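Local structure of putative sortase (Streptococcus pneumoniae, 2W1J) at residues 37-42 with 94-99; 42-47 with 175-180; 64-69 with 78-83; 152-157 with 185-190. The protein probably catalyses the sortase transpeptidation that joins pilin subunits covalently into the pilus fibre of this pathogen. All coordinates share one frame; numbering follows the deposited sequence.

Interaction 1 of 4, residues 37-42 with 94-99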
loop_
_atom_site.group_PDB
_atom_site.type_symbol
_atom_site.label_atom_id
_atom_site.label_comp_id
_atom_site.label_asym_id
_atom_site.label_seq_id
_atom_site.Cartn_x
_atom_site.Cartn_y
_atom_site.Cartn_z
ATOM N N ASN A 37 14.576 3.341 -6.157
ATOM C CA ASN A 37 13.469 2.425 -6.449
ATOM C C ASN A 37 13.992 0.994 -6.547
ATOM O O ASN A 37 14.086 0.408 -7.629
ATOM C CB ASN A 37 12.763 2.873 -7.740
ATOM C CG ASN A 37 11.470 2.120 -8.029
ATOM O OD1 ASN A 37 11.112 1.952 -9.196
ATOM N ND2 ASN A 37 10.738 1.721 -6.986
ATOM N N VAL A 38 14.350 0.457 -5.385
ATOM C CA VAL A 38 14.870 -0.897 -5.272
ATOM C C VAL A 38 14.082 -1.594 -4.178
ATOM O O VAL A 38 14.035 -1.121 -3.040
ATOM C CB VAL A 38 16.372 -0.899 -4.919
ATOM C CG1 VAL A 38 16.862 -2.321 -4.673
ATOM C CG2 VAL A 38 17.177 -0.227 -6.022
ATOM N N VAL A 39 13.449 -2.708 -4.527
ATOM C CA VAL A 39 12.556 -3.349 -3.585
ATOM C C VAL A 39 13.337 -3.952 -2.437
ATOM O O VAL A 39 14.306 -4.690 -2.636
ATOM C CB VAL A 39 11.649 -4.392 -4.251
ATOM C CG1 VAL A 39 10.999 -5.286 -3.198
ATOM C CG2 VAL A 39 10.583 -3.677 -5.074
ATOM N N SER A 40 12.922 -3.602 -1.226
ATOM C CA SER A 40 13.608 -4.027 -0.016
ATOM C C SER A 40 13.777 -5.543 0.041
ATOM O O SER A 40 14.862 -6.043 0.334
ATOM C CB SER A 40 12.847 -3.517 1.210
ATOM O OG SER A 40 11.449 -3.709 1.046
ATOM N N GLY A 41 12.710 -6.276 -0.255
ATOM C CA GLY A 41 12.755 -7.736 -0.212
ATOM C C GLY A 41 11.363 -8.349 -0.236
ATOM O O GLY A 41 10.361 -7.634 -0.270
ATOM N N ASP A 42 11.296 -9.678 -0.220
ATOM C CA ASP A 42 10.015 -10.386 -0.126
ATOM C C ASP A 42 9.520 -10.301 1.312
ATOM O O ASP A 42 10.179 -10.804 2.220
ATOM C CB ASP A 42 10.196 -11.856 -0.527
ATOM C CG ASP A 42 8.957 -12.701 -0.274
ATOM O OD1 ASP A 42 7.834 -12.181 -0.430
ATOM O OD2 ASP A 42 9.120 -13.903 0.027
ATOM N N GLY A 94 1.074 -3.334 4.988
ATOM C CA GLY A 94 2.379 -2.688 5.061
ATOM C C GLY A 94 2.798 -2.123 3.720
ATOM O O GLY A 94 2.598 -2.737 2.675
ATOM N N HIS A 95 3.400 -0.946 3.742
ATOM C CA HIS A 95 3.949 -0.362 2.532
ATOM C C HIS A 95 5.316 -0.981 2.244
ATOM O O HIS A 95 6.171 -1.056 3.132
ATOM C CB HIS A 95 4.077 1.145 2.716
ATOM C CG HIS A 95 4.792 1.814 1.592
ATOM N ND1 HIS A 95 6.122 2.173 1.665
ATOM C CD2 HIS A 95 4.371 2.152 0.349
ATOM C CE1 HIS A 95 6.489 2.706 0.513
ATOM N NE2 HIS A 95 5.448 2.701 -0.302
ATOM N N LEU A 96 5.524 -1.420 1.006
ATOM C CA LEU A 96 6.777 -2.045 0.614
ATOM C C LEU A 96 7.887 -1.012 0.433
ATOM O O LEU A 96 7.882 -0.218 -0.510
ATOM C CB LEU A 96 6.588 -2.862 -0.663
ATOM C CG LEU A 96 7.739 -3.776 -1.111
ATOM C CD1 LEU A 96 8.106 -4.793 -0.040
ATOM C CD2 LEU A 96 7.379 -4.485 -2.405
ATOM N N GLU A 97 8.854 -1.021 1.345
ATOM C CA GLU A 97 9.938 -0.049 1.285
ATOM C C GLU A 97 10.735 -0.229 -0.001
ATOM O O GLU A 97 10.976 -1.355 -0.438
ATOM C CB GLU A 97 10.842 -0.164 2.517
ATOM C CG GLU A 97 11.887 0.948 2.601
ATOM C CD GLU A 97 12.618 1.003 3.936
ATOM O OE1 GLU A 97 12.415 0.099 4.777
ATOM O OE2 GLU A 97 13.402 1.959 4.138
ATOM N N GLY A 98 11.109 0.886 -0.622
ATOM C CA GLY A 98 11.716 0.859 -1.945
ATOM C C GLY A 98 10.729 1.244 -3.033
ATOM O O GLY A 98 11.139 1.558 -4.144
ATOM N N THR A 99 9.430 1.216 -2.722
ATOM C CA THR A 99 8.405 1.663 -3.667
ATOM C C THR A 99 7.924 3.068 -3.295
ATOM O O THR A 99 8.225 3.575 -2.214
ATOM C CB THR A 99 7.227 0.654 -3.791
ATOM O OG1 THR A 99 6.361 0.708 -2.644
ATOM C CG2 THR A 99 7.761 -0.763 -3.998
HETATM O O HOH W 1 9.312 -3.273 3.295
#
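Ser40 folds over the carbonyl oxygen of Glu97 at the head of a type II turn running from Leu96 to Thr99. Its CB lies 3.3 Å from Glu97 O. Beyond it OG sits between the backbone N and the carbonyl carbon (chi1 44°), which turns the hydroxyl back to donate to Glu97 O at 2.8 Å. Ser40 N donates to Glu97 O at 3.1 Å, from the same face of the carbonyl plane, so two donors from one residue grip a single acceptor. OG also receives a bond from water 1, which in turn accepts from Glu97 N, and Ser40 OG lies 3.7 Å from Leu96 CD1.

The turn is held at its other end by Asn37, whose ND2 donates to Gly98 O at 2.9 Å (N-H...O 155°); the acceptor is almost in the amide plane, and OD1 of the same amide accepts from Ile165 N, so its rotation is fixed from both ends. Between these two grips, Val38 O meets Gly98 CA at 3.2 Å in a CA-H...O contact; a CB on Gly98 would run into Val38 O. Farther along the loop, Val39 CG1 packs across Leu96 CD2 at 3.8 Å.

The 37-42 loop, between helix 18-33 and helix 46-49, is thereby fastened beside strand 93-95, and Leu96 pairs through its backbone with Val111 of the adjoining strand 108-113.

Interaction 2 of 4, residues 42-47 with 175-180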
loop_
_atom_site.group_PDB
_atom_site.type_symbol
_atom_site.label_atom_id
_atom_site.label_comp_id
_atom_site.label_asym_id
_atom_site.label_seq_id
_atom_site.Cartn_x
_atom_site.Cartn_y
_atom_site.Cartn_z
ATOM N N ASP A 42 11.296 -9.678 -0.220
ATOM C CA ASP A 42 10.015 -10.386 -0.126
ATOM C C ASP A 42 9.520 -10.301 1.312
ATOM O O ASP A 42 10.179 -10.804 2.220
ATOM C CB ASP A 42 10.196 -11.856 -0.527
ATOM C CG ASP A 42 8.957 -12.701 -0.274
ATOM O OD1 ASP A 42 7.834 -12.181 -0.430
ATOM O OD2 ASP A 42 9.120 -13.903 0.027
ATOM N N PRO A 43 8.358 -9.667 1.535
ATOM C CA PRO A 43 7.915 -9.441 2.914
ATOM C C PRO A 43 7.821 -10.695 3.772
ATOM O O PRO A 43 7.930 -10.611 4.995
ATOM C CB PRO A 43 6.522 -8.835 2.731
ATOM C CG PRO A 43 6.628 -8.091 1.444
ATOM C CD PRO A 43 7.505 -8.955 0.563
ATOM N N TRP A 44 7.607 -11.846 3.144
ATOM C CA TRP A 44 7.362 -13.062 3.910
ATOM C C TRP A 44 8.635 -13.856 4.200
ATOM O O TRP A 44 8.592 -14.891 4.867
ATOM C CB TRP A 44 6.280 -13.915 3.242
ATOM C CG TRP A 44 4.940 -13.226 3.262
ATOM C CD1 TRP A 44 3.995 -13.307 4.241
ATOM C CD2 TRP A 44 4.425 -12.310 2.285
ATOM N NE1 TRP A 44 2.915 -12.513 3.928
ATOM C CE2 TRP A 44 3.150 -11.899 2.727
ATOM C CE3 TRP A 44 4.909 -11.816 1.070
ATOM C CZ2 TRP A 44 2.359 -11.007 2.004
ATOM C CZ3 TRP A 44 4.117 -10.931 0.352
ATOM C CH2 TRP A 44 2.860 -10.532 0.824
ATOM N N SER A 45 9.771 -13.354 3.727
ATOM C CA SER A 45 11.060 -13.970 4.029
ATOM C C SER A 45 11.464 -13.657 5.467
ATOM O O SER A 45 11.010 -12.675 6.048
ATOM C CB SER A 45 12.131 -13.460 3.066
ATOM O OG SER A 45 12.480 -12.117 3.357
ATOM N N GLU A 46 12.330 -14.489 6.036
ATOM C CA GLU A 46 12.749 -14.307 7.422
ATOM C C GLU A 46 13.424 -12.960 7.654
ATOM O O GLU A 46 13.177 -12.303 8.665
ATOM C CB GLU A 46 13.665 -15.453 7.871
ATOM C CG GLU A 46 12.926 -16.755 8.114
ATOM C CD GLU A 46 11.911 -16.641 9.232
ATOM O OE1 GLU A 46 12.281 -16.150 10.319
ATOM O OE2 GLU A 46 10.744 -17.041 9.025
ATOM N N GLU A 47 14.262 -12.547 6.708
ATOM C CA GLU A 47 15.000 -11.292 6.823
ATOM C C GLU A 47 14.056 -10.092 6.889
ATOM O O GLU A 47 14.317 -9.119 7.595
ATOM C CB GLU A 47 15.977 -11.137 5.653
ATOM C CG GLU A 47 16.781 -9.843 5.666
ATOM C CD GLU A 47 17.477 -9.575 4.345
ATOM O OE1 GLU A 47 17.752 -10.548 3.611
ATOM O OE2 GLU A 47 17.753 -8.393 4.043
ATOM N N LEU A 175 -0.373 -6.499 -3.015
ATOM C CA LEU A 175 0.484 -7.678 -3.036
ATOM C C LEU A 175 0.111 -8.640 -1.909
ATOM O O LEU A 175 0.033 -8.229 -0.754
ATOM C CB LEU A 175 1.935 -7.219 -2.851
ATOM C CG LEU A 175 3.027 -8.258 -2.612
ATOM C CD1 LEU A 175 3.142 -9.164 -3.826
ATOM C CD2 LEU A 175 4.366 -7.599 -2.309
ATOM N N THR A 176 -0.089 -9.915 -2.247
ATOM C CA THR A 176 -0.311 -10.931 -1.217
ATOM C C THR A 176 0.276 -12.263 -1.667
ATOM O O THR A 176 0.832 -12.362 -2.759
ATOM C CB THR A 176 -1.802 -11.028 -0.850
ATOM O OG1 THR A 176 -1.953 -11.770 0.362
ATOM C CG2 THR A 176 -2.620 -11.678 -1.960
ATOM N N CYS A 177 0.153 -13.282 -0.826
ATOM C CA CYS A 177 0.631 -14.611 -1.196
ATOM C C CYS A 177 -0.452 -15.404 -1.910
ATOM O O CYS A 177 -1.645 -15.169 -1.710
ATOM C CB CYS A 177 1.110 -15.376 0.036
ATOM S SG CYS A 177 2.575 -14.648 0.779
ATOM N N THR A 178 -0.031 -16.359 -2.731
ATOM C CA THR A 178 -0.968 -17.150 -3.515
ATOM C C THR A 178 -0.238 -18.413 -3.986
ATOM O O THR A 178 0.988 -18.470 -3.911
ATOM C CB THR A 178 -1.479 -16.303 -4.706
ATOM O OG1 THR A 178 -2.821 -16.671 -5.040
ATOM C CG2 THR A 178 -0.568 -16.407 -5.918
ATOM N N PRO A 179 -0.964 -19.455 -4.426
ATOM C CA PRO A 179 -2.408 -19.649 -4.311
ATOM C C PRO A 179 -2.849 -19.685 -2.852
ATOM O O PRO A 179 -2.033 -19.910 -1.956
ATOM C CB PRO A 179 -2.638 -21.028 -4.945
ATOM C CG PRO A 179 -1.434 -21.252 -5.835
ATOM C CD PRO A 179 -0.304 -20.577 -5.118
ATOM N N TYR A 180 -4.145 -19.493 -2.650
ATOM C CA TYR A 180 -4.767 -19.585 -1.342
ATOM C C TYR A 180 -4.312 -20.873 -0.642
ATOM O O TYR A 180 -4.445 -21.975 -1.189
ATOM C CB TYR A 180 -6.284 -19.554 -1.554
ATOM C CG TYR A 180 -7.134 -19.782 -0.322
ATOM C CD1 TYR A 180 -7.218 -18.824 0.676
ATOM C CD2 TYR A 180 -7.858 -20.961 -0.168
ATOM C CE1 TYR A 180 -8.008 -19.032 1.808
ATOM C CE2 TYR A 180 -8.657 -21.176 0.952
ATOM C CZ TYR A 180 -8.717 -20.211 1.939
ATOM O OH TYR A 180 -9.499 -20.425 3.051
#
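Trp44 lays one face of its indole over Cys177, as expected of the lid of a pilus-type (class C) sortase: Asp42-Pro43-Trp44 matches the lid motif of that family, and Leu175-Thr176-Cys177 falls in its TLxTC signature, whose cysteine is probably the nucleophile. Cys177 SG stands 3.5 Å from the centroid of the Trp44 five-membered ring and 18° off its normal, a sulfur-aromatic contact made face-on. Cys177 SG comes nearest to Trp44 CD2, at 3.3 Å. Cys177 was modelled in two conformers and the geometry holds for this one, where chi1 of -66° places SG beside the backbone N, facing the five-membered ring.

Pro43 covers the opposite face of the indole, its CB 3.8 Å above the plane and displaced from the ring centre, so proline and sulfur sandwich the ring. The edge faces Leu175: Trp44 CH2 lies 4.0 Å from Leu175 O, close to the ring plane, and, in the Leu175 conformer described, 4.1 Å from Leu175 CG, the two side chains passing head to tail.

Between these two segments there are no hydrogen bonds and the contact is packing alone; the polar tie of the lid is the salt bridge from Asp42 to Arg186 on the adjoining strand. His115 meets the Trp44 ring with planes at about 50°. The lid keeps its shape through a type I turn in which Asp42 O accepts from Ser45 N at 3.0 Å and from Ser45 OG at 2.9 Å, the hydroxyl lying in the carbonyl plane.

Interaction 3 of 4, residues 64-69 with 78-83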
loop_
_atom_site.group_PDB
_atom_site.type_symbol
_atom_site.label_atom_id
_atom_site.label_comp_id
_atom_site.label_asym_id
_atom_site.label_seq_id
_atom_site.Cartn_x
_atom_site.Cartn_y
_atom_site.Cartn_z
ATOM N N GLU A 64 1.337 6.573 13.624
ATOM C CA GLU A 64 1.999 5.456 12.957
ATOM C C GLU A 64 1.324 4.935 11.690
ATOM O O GLU A 64 1.909 4.132 10.971
ATOM C CB GLU A 64 2.264 4.306 13.934
ATOM C CG GLU A 64 3.385 4.590 14.921
ATOM C CD GLU A 64 3.682 3.409 15.821
ATOM O OE1 GLU A 64 2.723 2.811 16.356
ATOM O OE2 GLU A 64 4.874 3.083 16.002
ATOM N N ARG A 65 0.108 5.385 11.397
ATOM C CA ARG A 65 -0.573 4.937 10.178
ATOM C C ARG A 65 -0.401 5.966 9.071
ATOM O O ARG A 65 -0.635 7.158 9.283
ATOM C CB ARG A 65 -2.061 4.699 10.440
ATOM C CG ARG A 65 -2.350 3.426 11.215
ATOM C CD ARG A 65 -3.795 3.362 11.674
ATOM N NE ARG A 65 -4.029 4.214 12.838
ATOM C CZ ARG A 65 -3.890 3.818 14.098
ATOM N NH1 ARG A 65 -3.534 2.570 14.373
ATOM N NH2 ARG A 65 -4.123 4.669 15.088
ATOM N N MET A 66 0.005 5.519 7.885
ATOM C CA MET A 66 0.186 6.446 6.773
ATOM C C MET A 66 -1.063 6.573 5.905
ATOM O O MET A 66 -1.082 7.323 4.927
ATOM C CB MET A 66 1.402 6.068 5.923
ATOM C CG MET A 66 1.128 5.007 4.875
ATOM S SD MET A 66 2.536 4.770 3.763
ATOM C CE MET A 66 3.726 4.016 4.882
ATOM N N GLY A 67 -2.123 5.864 6.277
ATOM C CA GLY A 67 -3.390 5.971 5.559
ATOM C C GLY A 67 -4.132 4.653 5.602
ATOM O O GLY A 67 -3.910 3.834 6.500
ATOM N N HIS A 68 -5.045 4.455 4.659
ATOM C CA HIS A 68 -5.719 3.171 4.547
ATOM C C HIS A 68 -6.055 2.850 3.110
ATOM O O HIS A 68 -6.123 3.743 2.260
ATOM C CB HIS A 68 -6.931 2.998 5.490
ATOM C CG HIS A 68 -7.923 4.122 5.478
ATOM N ND1 HIS A 68 -9.197 3.977 4.968
ATOM C CD2 HIS A 68 -7.882 5.359 6.030
ATOM C CE1 HIS A 68 -9.871 5.101 5.142
ATOM N NE2 HIS A 68 -9.098 5.955 5.789
ATOM N N VAL A 69 -6.202 1.559 2.849
ATOM C CA VAL A 69 -6.588 1.072 1.536
ATOM C C VAL A 69 -7.987 0.486 1.623
ATOM O O VAL A 69 -8.251 -0.428 2.420
ATOM C CB VAL A 69 -5.571 0.033 0.983
ATOM C CG1 VAL A 69 -5.372 -1.140 1.937
ATOM C CG2 VAL A 69 -5.962 -0.416 -0.418
ATOM N N LEU A 78 -8.249 -1.365 5.215
ATOM C CA LEU A 78 -7.123 -1.704 6.087
ATOM C C LEU A 78 -6.225 -0.506 6.312
ATOM O O LEU A 78 -5.881 0.198 5.366
ATOM C CB LEU A 78 -6.272 -2.809 5.469
ATOM C CG LEU A 78 -6.825 -4.226 5.459
ATOM C CD1 LEU A 78 -5.811 -5.119 4.762
ATOM C CD2 LEU A 78 -7.088 -4.709 6.881
ATOM N N PRO A 79 -5.805 -0.291 7.563
ATOM C CA PRO A 79 -4.792 0.727 7.798
ATOM C C PRO A 79 -3.470 0.297 7.174
ATOM O O PRO A 79 -3.180 -0.910 7.095
ATOM C CB PRO A 79 -4.669 0.758 9.319
ATOM C CG PRO A 79 -5.063 -0.625 9.753
ATOM C CD PRO A 79 -6.098 -1.093 8.767
ATOM N N VAL A 80 -2.692 1.273 6.711
ATOM C CA VAL A 80 -1.404 1.010 6.083
ATOM C C VAL A 80 -0.300 1.570 6.967
ATOM O O VAL A 80 -0.345 2.741 7.369
ATOM C CB VAL A 80 -1.320 1.674 4.680
ATOM C CG1 VAL A 80 0.051 1.459 4.075
ATOM C CG2 VAL A 80 -2.408 1.139 3.760
ATOM N N TYR A 81 0.684 0.732 7.275
ATOM C CA TYR A 81 1.831 1.131 8.089
ATOM C C TYR A 81 3.085 1.099 7.242
ATOM O O TYR A 81 3.118 0.424 6.214
ATOM C CB TYR A 81 2.013 0.176 9.274
ATOM C CG TYR A 81 0.830 0.166 10.202
ATOM C CD1 TYR A 81 -0.224 -0.711 10.012
ATOM C CD2 TYR A 81 0.755 1.062 11.261
ATOM C CE1 TYR A 81 -1.318 -0.704 10.859
ATOM C CE2 TYR A 81 -0.334 1.077 12.107
ATOM C CZ TYR A 81 -1.369 0.198 11.897
ATOM O OH TYR A 81 -2.449 0.219 12.753
ATOM N N ALA A 82 4.116 1.818 7.676
ATOM C CA ALA A 82 5.400 1.795 6.988
ATOM C C ALA A 82 6.096 0.442 7.129
ATOM O O ALA A 82 6.104 -0.161 8.202
ATOM C CB ALA A 82 6.296 2.908 7.504
ATOM N N GLY A 83 6.692 -0.019 6.037
ATOM C CA GLY A 83 7.424 -1.283 6.039
ATOM C C GLY A 83 6.520 -2.495 6.086
ATOM O O GLY A 83 5.289 -2.377 6.082
HETATM O O HOH W 2 4.141 3.351 10.116
#
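Val69 and Leu78 exchange two backbone hydrogen bonds, Val69 N to Leu78 O and Leu78 N to Val69 O, both 2.9 Å, as an antiparallel hydrogen-bonded pair. The ladder then changes step: Val80 N donates to Gly67 O at 2.8 Å, while Val80 O accepts from Met66 N, also at 2.8 Å. Two residues thus stand opposite one, a beta bulge at Met66-Gly67, and the donor to Gly67 O lies 40° above the carbonyl plane. Gly67, with positive phi, takes a backbone shape in which a CB would press on the preceding carbonyl oxygen.

On the flank with Val80, Met66 CG packs on Val80 CG1 at 3.8 Å. In the conformer described here the Met66 chain bends at chi3 (69°), carrying CE to Ala82 CA. The other flank joins Arg65 to Tyr81, which run side by side in the same direction: Arg65 CG presses on Tyr81 CE2 at 3.2 Å, Arg65 CD touches Pro79 CB at 3.6 Å, and NH1 donates to Tyr81 OH, although the placing of NH1 is less certain. The hydroxyl comes in at the guanidinium edge, the two planes being 76° apart.

Farther out, helix 5-15 supplies Asp8 for a salt bridge with Arg65 NH2, and Asp10 OD1 of the same helix hydrogen-bonds to His68 NE2. Asp77 OD1 is hydrogen-bonded to His68 ND1, and the His68 ring stacks on His139. The whole is a bulged antiparallel beta hairpin, strands 65-71 and 76-82, at the start of the sortase beta fold.

Interaction 4 of 4, residues 152-157 with 185-190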
loop_
_atom_site.group_PDB
_atom_site.type_symbol
_atom_site.label_atom_id
_atom_site.label_comp_id
_atom_site.label_asym_id
_atom_site.label_seq_id
_atom_site.Cartn_x
_atom_site.Cartn_y
_atom_site.Cartn_z
ATOM N N VAL A 152 -3.799 -8.315 -13.238
ATOM C CA VAL A 152 -3.636 -9.222 -12.107
ATOM C C VAL A 152 -2.669 -10.295 -12.566
ATOM O O VAL A 152 -2.841 -10.876 -13.639
ATOM C CB VAL A 152 -4.972 -9.850 -11.698
ATOM C CG1 VAL A 152 -4.753 -10.849 -10.563
ATOM C CG2 VAL A 152 -5.971 -8.754 -11.293
ATOM N N LYS A 153 -1.626 -10.552 -11.784
ATOM C CA LYS A 153 -0.678 -11.561 -12.203
ATOM C C LYS A 153 -0.070 -12.299 -11.033
ATOM O O LYS A 153 -0.107 -11.835 -9.888
ATOM C CB LYS A 153 0.384 -11.002 -13.140
ATOM C CG LYS A 153 1.399 -10.126 -12.469
ATOM C CD LYS A 153 2.354 -9.497 -13.515
ATOM C CE LYS A 153 3.258 -10.521 -14.160
ATOM N NZ LYS A 153 4.132 -9.938 -15.222
ATOM N N VAL A 154 0.473 -13.467 -11.343
ATOM C CA VAL A 154 1.140 -14.300 -10.356
ATOM C C VAL A 154 2.642 -14.329 -10.651
ATOM O O VAL A 154 3.051 -14.497 -11.806
ATOM C CB VAL A 154 0.550 -15.721 -10.346
ATOM C CG1 VAL A 154 1.296 -16.615 -9.365
ATOM C CG2 VAL A 154 -0.935 -15.664 -10.010
ATOM N N ILE A 155 3.455 -14.131 -9.616
ATOM C CA ILE A 155 4.912 -14.113 -9.765
ATOM C C ILE A 155 5.560 -15.027 -8.730
ATOM O O ILE A 155 4.942 -15.399 -7.720
ATOM C CB ILE A 155 5.493 -12.678 -9.542
ATOM C CG1 ILE A 155 5.169 -12.176 -8.134
ATOM C CG2 ILE A 155 4.988 -11.701 -10.600
ATOM C CD1 ILE A 155 5.994 -10.965 -7.669
ATOM N N GLU A 156 6.823 -15.361 -8.955
ATOM C CA GLU A 156 7.599 -15.975 -7.882
ATOM C C GLU A 156 8.049 -14.882 -6.907
ATOM O O GLU A 156 8.165 -13.708 -7.283
ATOM C CB GLU A 156 8.787 -16.761 -8.424
ATOM C CG GLU A 156 9.730 -15.897 -9.207
ATOM C CD GLU A 156 10.873 -16.660 -9.826
ATOM O OE1 GLU A 156 10.687 -17.843 -10.192
ATOM O OE2 GLU A 156 11.956 -16.054 -9.953
ATOM N N PRO A 157 8.301 -15.263 -5.649
ATOM C CA PRO A 157 8.453 -14.274 -4.587
ATOM C C PRO A 157 9.588 -13.260 -4.730
ATOM O O PRO A 157 9.495 -12.174 -4.167
ATOM C CB PRO A 157 8.643 -15.135 -3.338
ATOM C CG PRO A 157 7.836 -16.362 -3.638
ATOM C CD PRO A 157 8.103 -16.619 -5.105
ATOM N N HIS A 185 3.779 -18.522 -4.230
ATOM C CA HIS A 185 3.898 -17.444 -5.200
ATOM C C HIS A 185 3.286 -16.186 -4.622
ATOM O O HIS A 185 2.861 -16.176 -3.461
ATOM C CB HIS A 185 3.230 -17.860 -6.505
ATOM C CG HIS A 185 3.954 -18.974 -7.191
ATOM N ND1 HIS A 185 3.814 -20.293 -6.813
ATOM C CD2 HIS A 185 4.894 -18.958 -8.166
ATOM C CE1 HIS A 185 4.599 -21.046 -7.563
ATOM N NE2 HIS A 185 5.268 -20.261 -8.388
ATOM N N ARG A 186 3.253 -15.129 -5.419
ATOM C CA ARG A 186 2.634 -13.878 -4.980
ATOM C C ARG A 186 1.622 -13.433 -6.023
ATOM O O ARG A 186 1.834 -13.612 -7.230
ATOM C CB ARG A 186 3.673 -12.764 -4.765
ATOM C CG ARG A 186 4.844 -13.172 -3.864
ATOM C CD ARG A 186 4.425 -13.397 -2.424
ATOM N NE ARG A 186 5.538 -13.846 -1.582
ATOM C CZ ARG A 186 5.699 -15.076 -1.106
ATOM N NH1 ARG A 186 4.829 -16.037 -1.394
ATOM N NH2 ARG A 186 6.749 -15.348 -0.333
ATOM N N LEU A 187 0.514 -12.884 -5.537
ATOM C CA LEU A 187 -0.531 -12.312 -6.376
ATOM C C LEU A 187 -0.372 -10.799 -6.362
ATOM O O LEU A 187 -0.269 -10.190 -5.284
ATOM C CB LEU A 187 -1.902 -12.683 -5.803
ATOM C CG LEU A 187 -3.127 -12.157 -6.552
ATOM C CD1 LEU A 187 -3.234 -12.830 -7.895
ATOM C CD2 LEU A 187 -4.406 -12.385 -5.749
ATOM N N LEU A 188 -0.370 -10.208 -7.552
ATOM C CA LEU A 188 -0.229 -8.769 -7.738
ATOM C C LEU A 188 -1.481 -8.243 -8.406
ATOM O O LEU A 188 -1.776 -8.632 -9.543
ATOM C CB LEU A 188 0.935 -8.459 -8.676
ATOM C CG LEU A 188 2.346 -8.844 -8.263
ATOM C CD1 LEU A 188 3.372 -8.252 -9.201
ATOM C CD2 LEU A 188 2.633 -8.484 -6.846
ATOM N N VAL A 189 -2.196 -7.356 -7.729
ATOM C CA VAL A 189 -3.361 -6.717 -8.313
ATOM C C VAL A 189 -2.980 -5.260 -8.530
ATOM O O VAL A 189 -2.834 -4.511 -7.563
ATOM C CB VAL A 189 -4.582 -6.850 -7.390
ATOM C CG1 VAL A 189 -5.745 -6.032 -7.934
ATOM C CG2 VAL A 189 -4.975 -8.328 -7.244
ATOM N N ARG A 190 -2.777 -4.879 -9.787
ATOM C CA ARG A 190 -2.312 -3.536 -10.122
ATOM C C ARG A 190 -3.473 -2.676 -10.575
ATOM O O ARG A 190 -4.252 -3.092 -11.437
ATOM C CB ARG A 190 -1.274 -3.584 -11.249
ATOM C CG ARG A 190 -0.638 -2.235 -11.534
ATOM C CD ARG A 190 0.323 -2.327 -12.700
ATOM N NE ARG A 190 -0.374 -2.472 -13.970
ATOM C CZ ARG A 190 0.234 -2.627 -15.138
ATOM N NH1 ARG A 190 1.555 -2.766 -15.186
ATOM N NH2 ARG A 190 -0.483 -2.702 -16.253
HETATM O O HOH W 3 7.122 -11.023 -2.510
#
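Lys153 pairs with Leu188, and Ile155 with Arg186, in two successive antiparallel hydrogen-bonded pairs. All four N-to-O bonds are close to straight: Lys153 N donates to Leu188 O at 3.0 Å, Leu188 N to Lys153 O at 2.9 Å, and the Ile155-Arg186 pair closes in the same way. In the non-hydrogen-bonded position between them, Val154 CA approaches Arg186 O at 3.3 Å as a CA-H...O contact. The axes of strands 152-155 and 185-190 run 161° apart, nearly antiparallel.

Apolar contacts line both faces. On the face of Val152, Val154 and Leu187, Val152 CG1 meets Leu187 CD1 at 3.7 Å, and the Val154 and His185 side chains cross at about a right angle, CG1 meeting CB. On that of Ile155, Arg186 and Leu188, Ile155 CG1 touches Arg186 CB at 3.7 Å while its CG2 reaches Leu188 CD1.

At the end of the ladder a proline covers the guanidinium face. Pro157 CG sits 3.5 Å above the plane of Arg186, over its centre; the chain of Arg186 turns at chi2 (-68°), which brings the group across the proline. The His185 ring edge faces Ile155 O.

Polar ends find most of their partners beyond the two strands. Lys153 NZ forms a salt bridge with Asp162, Arg186 NH2 one with Asp42, and Arg186 NH1 donates to Asn183 O. The local exception is Arg186 NH1 to His185 O at 2.9 Å, from well above that carbonyl plane. With its face on proline and bonds spread round its edge, the guanidinium has little rotational freedom, which fits the fixed arginine expected next to the cysteine in a sortase active site.

In the fold
Interactions 3 and 4 are antiparallel strand pairs of the same sheet, with centres about 21 Å apart; interaction 3 is buried, with helix 5-15 against His68 and Pro79, whereas interaction 4 has exposed valines on one face. Interactions 1 and 2 instead attach a loop to that sheet and share Asp42: at 37-42 the hold is polar and partly buried, at 42-47 it is aromatic and buried. Interaction 4 adjoins interaction 2, since strands 170-178 and 185-194 are neighbours and Arg186 touches Trp44. The Asp42-Arg186 salt bridge ties interaction 4 to both loop contacts. Interactions 1 and 3 are joined where His95 N probably bonds to Tyr81 O.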